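Local coordinates for protein putative oxidoreductase (Klebsiella pneumoniae subsp. pneumoniae MGH 78578, PDB 3E82) that probably catalyses a nucleotide-dependent oxidation or reduction, as a member of the Gfo/Idh/MocA oxidoreductase family, at residues 98-103 against 121-126; 11-16 against 73-78; 149-154 against 241-246; 183-188 against 226-231; 87-92 against 115-120. One frame throughout, in Å; residues are numbered along the deposited sequence.

Contact 1. Residues 98-103 against 121-126; sequences KPFTLD and LSVFHN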
# COMPACT_ATOMS: atom_id res chain seq x y z
N LYS B 98 -5.51 -19.80 17.39
CA LYS B 98 -4.94 -19.85 16.05
C LYS B 98 -3.58 -20.56 16.10
O LYS B 98 -2.84 -20.42 17.07
CB LYS B 98 -4.78 -18.45 15.45
CG LYS B 98 -6.10 -17.71 15.19
CD LYS B 98 -5.87 -16.42 14.40
CE LYS B 98 -4.99 -15.43 15.14
NZ LYS B 98 -5.69 -14.86 16.32
N PRO B 99 -3.23 -21.33 15.05
CA PRO B 99 -4.05 -21.59 13.87
C PRO B 99 -5.08 -22.69 14.09
O PRO B 99 -4.85 -23.64 14.84
CB PRO B 99 -3.01 -22.01 12.83
CG PRO B 99 -2.05 -22.80 13.67
CD PRO B 99 -1.88 -21.89 14.88
N PHE B 100 -6.21 -22.54 13.42
CA PHE B 100 -7.31 -23.50 13.49
C PHE B 100 -6.73 -24.90 13.29
O PHE B 100 -6.81 -25.76 14.17
CB PHE B 100 -8.31 -23.16 12.38
CG PHE B 100 -9.55 -24.02 12.37
CD1 PHE B 100 -10.44 -23.95 11.31
CD2 PHE B 100 -9.82 -24.91 13.41
CE1 PHE B 100 -11.58 -24.75 11.27
CE2 PHE B 100 -10.95 -25.71 13.38
CZ PHE B 100 -11.83 -25.64 12.31
N THR B 101 -6.15 -25.12 12.11
CA THR B 101 -5.51 -26.38 11.74
C THR B 101 -4.29 -26.00 10.91
O THR B 101 -4.03 -24.81 10.69
CB THR B 101 -6.44 -27.26 10.87
OG1 THR B 101 -6.83 -26.53 9.70
CG2 THR B 101 -7.67 -27.69 11.65
N LEU B 102 -3.54 -26.99 10.44
CA LEU B 102 -2.36 -26.69 9.64
C LEU B 102 -2.67 -26.66 8.15
O LEU B 102 -1.92 -26.08 7.37
CB LEU B 102 -1.24 -27.68 9.96
CG LEU B 102 -0.79 -27.59 11.43
CD1 LEU B 102 0.40 -28.51 11.66
CD2 LEU B 102 -0.41 -26.15 11.77
N ASP B 103 -3.77 -27.30 7.74
CA ASP B 103 -4.17 -27.27 6.34
C ASP B 103 -5.69 -27.23 6.23
O ASP B 103 -6.39 -27.54 7.19
CB ASP B 103 -3.60 -28.46 5.53
CG ASP B 103 -4.22 -29.81 5.90
OD1 ASP B 103 -5.33 -29.86 6.46
OD2 ASP B 103 -3.57 -30.83 5.60
N LEU B 121 -18.00 -25.41 17.64
CA LEU B 121 -16.57 -25.37 17.35
C LEU B 121 -16.28 -23.94 16.92
O LEU B 121 -17.01 -23.40 16.09
CB LEU B 121 -16.20 -26.32 16.21
CG LEU B 121 -14.80 -26.15 15.59
CD1 LEU B 121 -13.72 -26.40 16.63
CD2 LEU B 121 -14.65 -27.11 14.43
N SER B 122 -15.24 -23.34 17.47
CA SER B 122 -14.90 -21.97 17.10
C SER B 122 -13.38 -21.78 17.10
O SER B 122 -12.65 -22.65 17.58
CB SER B 122 -15.56 -20.98 18.06
OG SER B 122 -15.41 -19.65 17.61
N VAL B 123 -12.92 -20.67 16.55
CA VAL B 123 -11.49 -20.37 16.50
C VAL B 123 -11.32 -18.99 17.14
O VAL B 123 -12.15 -18.11 16.95
CB VAL B 123 -10.98 -20.35 15.04
CG1 VAL B 123 -9.49 -20.02 15.01
CG2 VAL B 123 -11.23 -21.71 14.38
N PHE B 124 -10.22 -18.82 17.88
CA PHE B 124 -9.96 -17.58 18.60
C PHE B 124 -9.59 -16.36 17.75
O PHE B 124 -8.47 -15.86 17.84
CB PHE B 124 -8.88 -17.83 19.67
CG PHE B 124 -8.80 -16.77 20.75
CD1 PHE B 124 -9.93 -16.41 21.50
CD2 PHE B 124 -7.58 -16.16 21.05
CE1 PHE B 124 -9.83 -15.46 22.54
CE2 PHE B 124 -7.48 -15.21 22.08
CZ PHE B 124 -8.60 -14.86 22.83
N HIS B 125 -10.52 -15.90 16.93
CA HIS B 125 -10.30 -14.68 16.14
C HIS B 125 -10.81 -13.63 17.10
O HIS B 125 -11.97 -13.23 17.09
CB HIS B 125 -11.13 -14.72 14.86
CG HIS B 125 -10.51 -15.56 13.78
ND1 HIS B 125 -9.27 -15.28 13.24
CD2 HIS B 125 -10.97 -16.66 13.13
CE1 HIS B 125 -9.00 -16.16 12.29
NE2 HIS B 125 -10.01 -17.01 12.21
N ASN B 126 -9.89 -13.20 17.96
CA ASN B 126 -10.18 -12.27 19.04
C ASN B 126 -9.96 -10.79 18.76
O ASN B 126 -9.95 -9.99 19.69
CB ASN B 126 -9.31 -12.67 20.23
CG ASN B 126 -7.83 -12.42 19.99
OD1 ASN B 126 -7.32 -12.66 18.89
ND2 ASN B 126 -7.14 -11.94 21.01
O HOH W 1 -4.73 -12.53 17.92
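With CG anti to the backbone N (chi1 -176°), the Phe100 ring stands across Val123, whose CG2 lies beside its own backbone N and presses on one ring face. The pair joins the loop after strand 93-96 of the Rossmann fold to the edge strand 121-123. Val123 CG2 sits 3.8 Å from the centroid of the Phe100 ring, 23° off the normal, a CH-pi contact displaced toward the CG side; Thr101 CG2 covers the opposite face. Further along the ring, Leu121 CD2 approaches Phe100 CZ at 3.8 Å. Helix 104-116 and helix 320-339 enclose this apolar corner, with Ala107 and Ala323 touching Phe100.

Lys98 precedes a cis peptide to Pro99, and the pair matches the Lys-Pro signature of the family, whose lysine lies near the cofactor and substrate in relatives. Its chain is straight as far as CD, then folds at chi3 and chi4. CD passes 3.8 Å from His125 ND1, the Lys98 and His125 side chains crossing at about a right angle. Past the bends, the amine makes a weak bond to the Phe124 carbonyl, within two successive inverse gamma turns centred on Phe124 and His125. Asn126 is held by Gln299 through ND2, while its OD1 accepts from a water at 2.8 Å; the same water takes a hydrogen bond from Lys98 NZ at 3.0 Å.

Contact 2. Residues 11-16 against 73-78; sequences ALIGYG and IASPNA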
# COMPACT_ATOMS: atom_id res chain seq x y z
N ALA B 11 -11.86 -26.54 30.36
CA ALA B 11 -10.55 -27.13 30.54
C ALA B 11 -9.69 -26.35 29.55
O ALA B 11 -9.95 -26.37 28.35
CB ALA B 11 -10.55 -28.60 30.18
N LEU B 12 -8.70 -25.62 30.07
CA LEU B 12 -7.78 -24.87 29.22
C LEU B 12 -6.60 -25.81 28.96
O LEU B 12 -5.94 -26.26 29.90
CB LEU B 12 -7.29 -23.60 29.93
CG LEU B 12 -6.11 -22.88 29.28
CD1 LEU B 12 -6.46 -22.52 27.84
CD2 LEU B 12 -5.76 -21.63 30.08
N ILE B 13 -6.37 -26.13 27.69
CA ILE B 13 -5.30 -27.04 27.30
C ILE B 13 -4.03 -26.26 26.97
O ILE B 13 -3.94 -25.59 25.94
CB ILE B 13 -5.70 -27.88 26.07
CG1 ILE B 13 -7.06 -28.55 26.32
CG2 ILE B 13 -4.62 -28.92 25.77
CD1 ILE B 13 -7.15 -29.40 27.57
N GLY B 14 -3.06 -26.33 27.88
CA GLY B 14 -1.81 -25.62 27.69
C GLY B 14 -1.78 -24.34 28.50
O GLY B 14 -2.71 -23.53 28.45
N TYR B 15 -0.72 -24.16 29.28
CA TYR B 15 -0.57 -22.97 30.09
C TYR B 15 0.73 -22.29 29.69
O TYR B 15 1.54 -21.88 30.52
CB TYR B 15 -0.55 -23.30 31.58
CG TYR B 15 -0.88 -22.11 32.44
CD1 TYR B 15 -2.14 -21.50 32.36
CD2 TYR B 15 0.05 -21.58 33.33
CE1 TYR B 15 -2.45 -20.40 33.15
CE2 TYR B 15 -0.26 -20.47 34.12
CZ TYR B 15 -1.51 -19.90 34.02
OH TYR B 15 -1.82 -18.81 34.80
N GLY B 16 0.93 -22.21 28.38
CA GLY B 16 2.10 -21.56 27.86
C GLY B 16 1.80 -20.07 27.82
O GLY B 16 0.89 -19.59 28.50
N ILE B 73 -8.27 -24.87 23.43
CA ILE B 73 -6.96 -25.38 23.02
C ILE B 73 -5.93 -24.28 22.78
O ILE B 73 -6.03 -23.49 21.84
CB ILE B 73 -7.13 -26.25 21.78
CG1 ILE B 73 -8.14 -27.36 22.09
CG2 ILE B 73 -5.78 -26.83 21.35
CD1 ILE B 73 -8.33 -28.36 20.98
N ALA B 74 -4.93 -24.26 23.66
CA ALA B 74 -3.86 -23.27 23.60
C ALA B 74 -2.51 -23.97 23.73
O ALA B 74 -1.57 -23.43 24.30
CB ALA B 74 -4.04 -22.26 24.73
N SER B 75 -2.44 -25.18 23.20
CA SER B 75 -1.22 -25.99 23.22
C SER B 75 -0.47 -25.73 21.90
O SER B 75 -0.92 -24.93 21.09
CB SER B 75 -1.60 -27.46 23.36
OG SER B 75 -2.62 -27.81 22.43
N PRO B 76 0.69 -26.39 21.68
CA PRO B 76 1.46 -26.18 20.44
C PRO B 76 0.62 -26.35 19.17
O PRO B 76 -0.30 -27.16 19.12
CB PRO B 76 2.56 -27.23 20.54
CG PRO B 76 2.83 -27.29 22.02
CD PRO B 76 1.41 -27.31 22.58
N ASN B 77 0.98 -25.58 18.14
CA ASN B 77 0.28 -25.58 16.84
C ASN B 77 -0.06 -26.96 16.27
O ASN B 77 -1.19 -27.18 15.82
CB ASN B 77 1.12 -24.81 15.81
CG ASN B 77 0.99 -23.31 15.96
OD1 ASN B 77 0.75 -22.80 17.06
ND2 ASN B 77 1.17 -22.58 14.86
N ALA B 78 0.90 -27.87 16.28
CA ALA B 78 0.68 -29.21 15.74
C ALA B 78 -0.34 -30.05 16.52
O ALA B 78 -0.77 -31.10 16.03
CB ALA B 78 2.01 -29.96 15.67
O HOH W 2 -0.35 -21.62 25.94
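Ile13 meets the 73-78 segment first through CB, 4.1 Å from Ile73 CA, where the two isoleucines form a parallel bridge with their side chains on the same sheet face. CG2, anti to the backbone N, continues toward the far side of the 73-78 segment to lie 4.0 Å from Ser75 OG. The other branch, CG1 and CD1, bends at both torsions (chi1 -51°, chi2 -56°), and this carries the tip away from 73-78; the side chain is taken up by Pro59, Ala62 and Val63 of helix 59-64 and by Leu83 of helix 80-89.

The carbonyl of Ile13 accepts from Ala74 N at 2.8 Å, the last rung before the chains leave the sheet. Ser75 N comes near the same oxygen at too poor an angle to bond. On the other side of the strand, Leu12 CD1 touches Ala74 CB at 3.9 Å. Gly14, at a phi of 101°, then passes Ala74 closely, its CA 4.0 Å from Ala74 O. A water donates to Ala74 O at 2.7 Å and receives a weak bond from Gly16 N. Gly14 and Gly16 fit the glycine-rich GxGxxG turn of Rossmann folds, consistent with nucleotide binding here. Ser75 OG bonds Thr79, just ahead of helix 80-89. Strand 8-13 runs between strands 33-39 and 70-73, and Gly16 occupies the N-cap position of helix 17-28.

Contact 3. Residues 149-154 against 241-246; sequences KHFESH and FTVHGD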
# COMPACT_ATOMS: atom_id res chain seq x y z
N LYS B 149 -13.74 2.97 -0.86
CA LYS B 149 -13.04 2.63 -2.09
C LYS B 149 -11.64 2.07 -1.86
O LYS B 149 -11.14 1.30 -2.68
CB LYS B 149 -12.97 3.87 -3.01
CG LYS B 149 -14.35 4.30 -3.54
CD LYS B 149 -14.98 3.15 -4.31
CE LYS B 149 -16.49 3.29 -4.44
NZ LYS B 149 -16.88 4.42 -5.30
N HIS B 150 -11.04 2.45 -0.74
CA HIS B 150 -9.69 2.02 -0.38
C HIS B 150 -9.59 1.82 1.14
O HIS B 150 -9.64 2.78 1.91
CB HIS B 150 -8.68 3.08 -0.87
CG HIS B 150 -7.25 2.78 -0.51
ND1 HIS B 150 -6.24 2.74 -1.44
CD2 HIS B 150 -6.66 2.56 0.69
CE1 HIS B 150 -5.09 2.50 -0.84
NE2 HIS B 150 -5.31 2.39 0.45
N PHE B 151 -9.46 0.56 1.55
CA PHE B 151 -9.36 0.18 2.95
C PHE B 151 -7.95 -0.39 3.18
O PHE B 151 -7.57 -1.38 2.56
CB PHE B 151 -10.41 -0.88 3.27
CG PHE B 151 -10.41 -1.36 4.70
CD1 PHE B 151 -11.22 -0.75 5.66
CD2 PHE B 151 -9.65 -2.46 5.08
CE1 PHE B 151 -11.26 -1.23 6.97
CE2 PHE B 151 -9.69 -2.95 6.39
CZ PHE B 151 -10.50 -2.34 7.32
N GLU B 152 -7.19 0.26 4.05
CA GLU B 152 -5.82 -0.16 4.32
C GLU B 152 -5.60 -0.44 5.80
O GLU B 152 -5.89 0.40 6.66
CB GLU B 152 -4.84 0.92 3.83
CG GLU B 152 -3.41 0.45 3.78
CD GLU B 152 -2.52 1.40 3.01
OE1 GLU B 152 -3.06 2.15 2.15
OE2 GLU B 152 -1.30 1.38 3.25
N SER B 153 -5.09 -1.64 6.09
CA SER B 153 -4.84 -2.10 7.45
C SER B 153 -3.39 -2.55 7.60
O SER B 153 -2.90 -3.36 6.80
CB SER B 153 -5.80 -3.25 7.78
OG SER B 153 -5.59 -3.76 9.08
N HIS B 154 -2.72 -2.04 8.63
CA HIS B 154 -1.32 -2.35 8.88
C HIS B 154 -0.98 -2.95 10.24
O HIS B 154 -1.63 -2.69 11.25
CB HIS B 154 -0.44 -1.09 8.79
CG HIS B 154 -0.26 -0.55 7.41
ND1 HIS B 154 0.98 -0.18 6.93
CD2 HIS B 154 -1.15 -0.28 6.43
CE1 HIS B 154 0.84 0.30 5.70
NE2 HIS B 154 -0.43 0.25 5.38
N PHE B 241 -4.85 1.97 10.53
CA PHE B 241 -5.90 1.91 9.52
C PHE B 241 -5.92 3.22 8.73
O PHE B 241 -5.71 4.29 9.28
CB PHE B 241 -7.29 1.75 10.15
CG PHE B 241 -7.59 0.36 10.66
CD1 PHE B 241 -7.84 -0.68 9.77
CD2 PHE B 241 -7.68 0.11 12.02
CE1 PHE B 241 -8.18 -1.96 10.23
CE2 PHE B 241 -8.01 -1.16 12.51
CZ PHE B 241 -8.27 -2.20 11.60
N THR B 242 -6.20 3.10 7.44
CA THR B 242 -6.32 4.24 6.53
C THR B 242 -7.46 3.83 5.60
O THR B 242 -7.35 2.84 4.89
CB THR B 242 -5.04 4.47 5.70
OG1 THR B 242 -3.96 4.84 6.57
CG2 THR B 242 -5.27 5.58 4.68
N VAL B 243 -8.55 4.59 5.62
CA VAL B 243 -9.70 4.27 4.77
C VAL B 243 -10.19 5.48 4.00
O VAL B 243 -10.47 6.52 4.60
CB VAL B 243 -10.87 3.71 5.62
CG1 VAL B 243 -12.02 3.26 4.71
CG2 VAL B 243 -10.38 2.55 6.47
N HIS B 244 -10.29 5.34 2.68
CA HIS B 244 -10.74 6.43 1.83
C HIS B 244 -12.05 6.06 1.15
O HIS B 244 -12.20 4.97 0.60
CB HIS B 244 -9.70 6.73 0.74
CG HIS B 244 -8.32 6.94 1.27
ND1 HIS B 244 -7.99 7.94 2.15
CD2 HIS B 244 -7.17 6.25 1.04
CE1 HIS B 244 -6.71 7.87 2.44
NE2 HIS B 244 -6.19 6.85 1.78
N GLY B 245 -13.00 6.99 1.19
CA GLY B 245 -14.29 6.80 0.57
C GLY B 245 -14.53 7.98 -0.35
O GLY B 245 -13.72 8.90 -0.38
N ASP B 246 -15.62 7.98 -1.11
CA ASP B 246 -15.87 9.10 -2.02
C ASP B 246 -16.39 10.36 -1.34
O ASP B 246 -16.64 11.36 -2.00
CB ASP B 246 -16.80 8.68 -3.15
CG ASP B 246 -18.10 8.07 -2.65
OD1 ASP B 246 -18.49 8.35 -1.51
OD2 ASP B 246 -18.72 7.31 -3.43
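Backbone bonds tie the antiparallel strands, with His150–His244 and Glu152–Thr242 as hydrogen-bonded pairs. Val243 CA and Phe241 CA, at the non-hydrogen-bonded positions, add CA-H...O contacts to His150 O and Glu152 O. At one end His244 O accepts twice, from Lys149 N at 2.9 Å and His150 N at 3.1 Å, a classic beta bulge.

Aromatic and apolar contacts fill the face bearing Phe151, Val243 and Phe241. The two phenylalanines lie side by side with their planes at 54°, Phe151 CZ 3.7 Å from Phe241 CE1, while Val243 CG2 packs on Phe151 CD1 at 3.5 Å. Ile136 of helix 131-142 and Leu191 of helix 176-192 cover this face.

Polar groups occupy the other face. The extended Glu152 carboxylate bridges two imidazoles, OE1 taking His150 NE2 at 2.8 Å and OE2 taking His154 NE2 at 2.6 Å; each oxygen uses its anti lone pair. His244 CD2 lies over the His150 ring. The second subunit supplies Trp214 for His150 ND1 and the Leu205 carbonyl for Lys149 NZ, whose salt bridge to Asp246 is long; Asp246 OD1 accepts from Ala147 N.

A helix-backed sheet whose other face meets a partner subunit is characteristic of the C-terminal alpha/beta domain of Gfo/Idh/MocA proteins.

Contact 4. Residues 183-188 against 226-231; sequences HLIDQA and VILHCS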
# COMPACT_ATOMS: atom_id res chain seq x y z
N HIS B 183 -5.52 -11.77 11.67
CA HIS B 183 -6.46 -10.78 12.21
C HIS B 183 -6.74 -9.65 11.22
O HIS B 183 -7.84 -9.10 11.20
CB HIS B 183 -5.97 -10.21 13.55
CG HIS B 183 -4.90 -9.17 13.42
ND1 HIS B 183 -3.61 -9.46 13.03
CD2 HIS B 183 -4.94 -7.83 13.61
CE1 HIS B 183 -2.90 -8.35 13.00
NE2 HIS B 183 -3.68 -7.34 13.35
N LEU B 184 -5.75 -9.34 10.39
CA LEU B 184 -5.90 -8.30 9.37
C LEU B 184 -6.95 -8.77 8.36
O LEU B 184 -7.84 -8.02 7.96
CB LEU B 184 -4.55 -8.09 8.66
CG LEU B 184 -3.73 -6.84 8.98
CD1 LEU B 184 -3.86 -6.45 10.44
CD2 LEU B 184 -2.27 -7.07 8.59
N ILE B 185 -6.84 -10.04 7.96
CA ILE B 185 -7.78 -10.63 7.01
C ILE B 185 -9.18 -10.75 7.61
O ILE B 185 -10.17 -10.32 7.01
CB ILE B 185 -7.34 -12.04 6.58
CG1 ILE B 185 -6.00 -11.97 5.84
CG2 ILE B 185 -8.41 -12.67 5.69
CD1 ILE B 185 -5.32 -13.32 5.73
N ASP B 186 -9.27 -11.34 8.80
CA ASP B 186 -10.55 -11.55 9.46
C ASP B 186 -11.38 -10.27 9.55
O ASP B 186 -12.57 -10.30 9.27
CB ASP B 186 -10.35 -12.14 10.86
CG ASP B 186 -11.65 -12.54 11.52
OD1 ASP B 186 -12.40 -13.33 10.91
OD2 ASP B 186 -11.92 -12.06 12.64
N GLN B 187 -10.75 -9.17 9.96
CA GLN B 187 -11.44 -7.89 10.06
C GLN B 187 -11.97 -7.45 8.70
O GLN B 187 -13.10 -6.97 8.59
CB GLN B 187 -10.50 -6.81 10.63
CG GLN B 187 -10.23 -6.95 12.13
CD GLN B 187 -9.06 -6.10 12.63
OE1 GLN B 187 -8.25 -5.59 11.85
NE2 GLN B 187 -8.94 -5.98 13.96
N ALA B 188 -11.16 -7.62 7.66
CA ALA B 188 -11.58 -7.25 6.31
C ALA B 188 -12.79 -8.06 5.84
O ALA B 188 -13.74 -7.50 5.28
CB ALA B 188 -10.41 -7.43 5.33
N VAL B 226 -8.70 -3.52 -0.97
CA VAL B 226 -8.29 -3.74 0.41
C VAL B 226 -6.80 -4.07 0.41
O VAL B 226 -6.35 -4.96 -0.31
CB VAL B 226 -9.08 -4.91 1.06
CG1 VAL B 226 -8.37 -5.39 2.33
CG2 VAL B 226 -10.50 -4.45 1.40
N ILE B 227 -6.05 -3.31 1.19
CA ILE B 227 -4.62 -3.52 1.30
C ILE B 227 -4.26 -3.88 2.74
O ILE B 227 -4.57 -3.14 3.67
CB ILE B 227 -3.83 -2.25 0.90
CG1 ILE B 227 -4.03 -1.96 -0.59
CG2 ILE B 227 -2.35 -2.44 1.19
CD1 ILE B 227 -3.33 -0.69 -1.06
N LEU B 228 -3.61 -5.03 2.90
CA LEU B 228 -3.19 -5.52 4.21
C LEU B 228 -1.67 -5.51 4.16
O LEU B 228 -1.08 -6.09 3.25
CB LEU B 228 -3.72 -6.93 4.44
CG LEU B 228 -5.22 -7.14 4.23
CD1 LEU B 228 -5.58 -8.59 4.60
CD2 LEU B 228 -6.03 -6.17 5.09
N HIS B 229 -1.04 -4.85 5.12
CA HIS B 229 0.42 -4.73 5.12
C HIS B 229 1.07 -5.04 6.47
O HIS B 229 0.67 -4.50 7.50
CB HIS B 229 0.81 -3.32 4.67
CG HIS B 229 2.28 -3.13 4.44
ND1 HIS B 229 2.88 -3.41 3.23
CD2 HIS B 229 3.27 -2.75 5.28
CE1 HIS B 229 4.19 -3.21 3.34
NE2 HIS B 229 4.45 -2.81 4.57
N CYS B 230 2.08 -5.90 6.43
CA CYS B 230 2.85 -6.30 7.61
C CYS B 230 4.34 -6.05 7.37
O CYS B 230 4.85 -6.33 6.29
CB CYS B 230 2.66 -7.80 7.87
SG CYS B 230 0.99 -8.31 8.22
N SER B 231 5.03 -5.52 8.38
CA SER B 231 6.47 -5.28 8.25
C SER B 231 7.16 -5.17 9.61
O SER B 231 6.61 -4.61 10.54
CB SER B 231 6.77 -4.01 7.46
OG SER B 231 8.17 -3.79 7.40
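Leu184 and Cys230 make the tightest touch, with Leu184 CD2 3.5 Å from Cys230 SG. The leucine holds a chi1 of -105°, away from the staggered values, a rotation that lays CD2 over the strand near the His229 carbonyl. Two residues earlier on the strand, Leu228 points up to the helix: its CD1 meets Ile185 CG1 at 3.6 Å, the two side chains crossing at about a right angle, while its CD2 rests 3.9 Å from Leu184 O. One helical turn after Leu184, Ala188 CB faces Val226 CG1 at 4.2 Å. This small residue closes the far end of the interface.

The segment axes run nearly antiparallel, at 163°, with a closest approach of 9.2 Å. Polar helix residues face other partners: Asp186 forms a salt bridge with Arg128, and Gln187 bonds the Arg127 carbonyl and Arg240, linking the helix to the 127-128 loop and to Arg240. On the strand, the alternate residue His229 points the other way, its ring meeting Trp214 edge-to-face and His150 of the second subunit.

No hydrogen bond crosses between the two segments. The two are joined by van der Waals contact between buried apolar side chains, as expected where a helix covers one face of an open sheet whose opposite face belongs to the dimer.

Contact 5. Residues 87-92 against 115-120; sequences ALNAGK and EEKQRL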
# COMPACT_ATOMS: atom_id res chain seq x y z
N ALA B 87 -11.56 -33.78 21.36
CA ALA B 87 -12.56 -33.08 22.16
C ALA B 87 -13.96 -33.25 21.57
O ALA B 87 -14.90 -33.58 22.29
CB ALA B 87 -12.20 -31.59 22.24
N LEU B 88 -14.08 -33.01 20.27
CA LEU B 88 -15.37 -33.14 19.58
C LEU B 88 -15.92 -34.56 19.68
O LEU B 88 -17.09 -34.75 20.00
CB LEU B 88 -15.23 -32.75 18.10
CG LEU B 88 -15.03 -31.25 17.84
CD1 LEU B 88 -14.87 -31.02 16.33
CD2 LEU B 88 -16.23 -30.46 18.37
N ASN B 89 -15.08 -35.55 19.42
CA ASN B 89 -15.50 -36.95 19.51
C ASN B 89 -15.90 -37.29 20.95
O ASN B 89 -16.67 -38.23 21.18
CB ASN B 89 -14.37 -37.87 19.02
CG ASN B 89 -14.38 -38.05 17.50
OD1 ASN B 89 -13.33 -38.14 16.86
ND2 ASN B 89 -15.58 -38.12 16.93
N ALA B 90 -15.41 -36.52 21.91
CA ALA B 90 -15.72 -36.73 23.32
C ALA B 90 -16.97 -35.95 23.72
O ALA B 90 -17.31 -35.86 24.90
CB ALA B 90 -14.54 -36.30 24.19
N GLY B 91 -17.65 -35.37 22.73
CA GLY B 91 -18.85 -34.60 23.02
C GLY B 91 -18.62 -33.26 23.68
O GLY B 91 -19.51 -32.74 24.35
N LYS B 92 -17.43 -32.67 23.52
CA LYS B 92 -17.15 -31.37 24.13
C LYS B 92 -17.21 -30.23 23.11
O LYS B 92 -17.02 -30.44 21.91
CB LYS B 92 -15.75 -31.36 24.77
CG LYS B 92 -15.67 -32.00 26.17
CD LYS B 92 -16.09 -33.45 26.17
CE LYS B 92 -15.77 -34.14 27.49
NZ LYS B 92 -16.66 -33.74 28.61
N GLU B 115 -20.39 -30.58 13.41
CA GLU B 115 -21.78 -30.60 13.00
C GLU B 115 -22.38 -31.98 13.22
O GLU B 115 -23.53 -32.11 13.61
CB GLU B 115 -21.91 -30.16 11.54
CG GLU B 115 -21.32 -28.78 11.31
CD GLU B 115 -21.66 -28.19 9.96
OE1 GLU B 115 -21.82 -28.97 8.99
OE2 GLU B 115 -21.76 -26.95 9.85
N GLU B 116 -21.59 -33.02 12.98
CA GLU B 116 -22.07 -34.38 13.18
C GLU B 116 -22.30 -34.63 14.67
O GLU B 116 -23.30 -35.23 15.06
CB GLU B 116 -21.06 -35.39 12.63
CG GLU B 116 -21.23 -36.81 13.16
CD GLU B 116 -20.30 -37.81 12.48
OE1 GLU B 116 -19.08 -37.52 12.39
OE2 GLU B 116 -20.78 -38.88 12.05
N LYS B 117 -21.37 -34.16 15.50
CA LYS B 117 -21.47 -34.35 16.94
C LYS B 117 -22.35 -33.29 17.60
O LYS B 117 -22.51 -33.28 18.82
CB LYS B 117 -20.07 -34.34 17.57
CG LYS B 117 -19.15 -35.41 17.01
CD LYS B 117 -19.74 -36.82 17.18
CE LYS B 117 -18.90 -37.86 16.45
NZ LYS B 117 -19.52 -39.23 16.48
N GLN B 118 -22.91 -32.40 16.79
CA GLN B 118 -23.78 -31.35 17.29
C GLN B 118 -23.15 -30.56 18.43
O GLN B 118 -23.80 -30.30 19.45
CB GLN B 118 -25.12 -31.95 17.76
CG GLN B 118 -25.97 -32.53 16.64
CD GLN B 118 -27.20 -33.29 17.15
OE1 GLN B 118 -28.10 -32.70 17.76
NE2 GLN B 118 -27.23 -34.59 16.89
N ARG B 119 -21.89 -30.18 18.26
CA ARG B 119 -21.20 -29.40 19.27
C ARG B 119 -20.66 -28.11 18.64
O ARG B 119 -20.38 -28.08 17.44
CB ARG B 119 -20.05 -30.22 19.86
CG ARG B 119 -20.50 -31.32 20.83
CD ARG B 119 -20.97 -30.72 22.14
NE ARG B 119 -21.72 -31.68 22.96
CZ ARG B 119 -22.42 -31.34 24.04
NH1 ARG B 119 -22.46 -30.07 24.43
NH2 ARG B 119 -23.10 -32.26 24.71
N LEU B 120 -20.53 -27.05 19.44
CA LEU B 120 -20.00 -25.79 18.93
C LEU B 120 -18.49 -25.88 18.78
O LEU B 120 -17.78 -26.37 19.66
CB LEU B 120 -20.32 -24.63 19.88
CG LEU B 120 -19.78 -23.24 19.46
CD1 LEU B 120 -20.70 -22.15 19.97
CD2 LEU B 120 -18.34 -23.03 19.99
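Gly91 and Lys117, their CA atoms 6.6 Å apart, mark where two helix ends of the Rossmann fold come together. Helix 80-89 finishes in a Schellman motif with Gly91 at positive phi (72°): Lys92 N returns to Ala87 O at 3.0 Å and Gly91 N to Leu88 O at 2.9 Å. Helix 104-116 ends in a second such motif, where Gln118 takes the positive phi, 52°. After these turns the chain leads into the parallel neighbours 93-96 and 121-123, so the contact lies at the corner where two helix-to-strand connections run beside each other.

Aliphatic carbons make several of the touches. Leu88 CD2 touches Arg119 CB at 4.1 Å as the two side chains overlap while running opposite ways; Leu113 and Ala114 of helix 104-116 also cover this leucine. Lys117, bent at chi2, brings CG to 3.7 Å from Leu88 O, the carbonyl that also accepts from Gly91, and then crosses Asn89 at a slant, with Asn89 ND2 3.4 Å from Lys117 CE. Lys92 goes the other way, its amine held by the His65 and Val68 carbonyls. Arg119 folds back over the glycine turn through its bend at chi2 (-73°). The Gly91 carbonyl oxygen then sits over one face of the guanidinium, 2.8 Å from Arg119 NE, at an angle too poor for a hydrogen bond.

Overall arrangement
Contacts 1, 2 and 5 belong to the Rossmann domain, contacts 3 and 4 to the alpha/beta domain. Contact 2 joins inner strands at the glycine-rich turn; contact 1, at the sheet edge, is nonetheless buried, and its Pro99 packs on Asn77 of contact 2. Contact 5 lies toward the surface, its centre about 22 Å from the centre of the chain, mixing aliphatic chain and polar ends. Contacts 3 and 4 are buried and share the mixed sheet, strands 148-156 and 225-231 being neighbours; one is rich in backbone bonds, the other wholly apolar. One place where the domains touch is His125 CB of contact 1, 3.6 Å from Asp186 OD2 of contact 4.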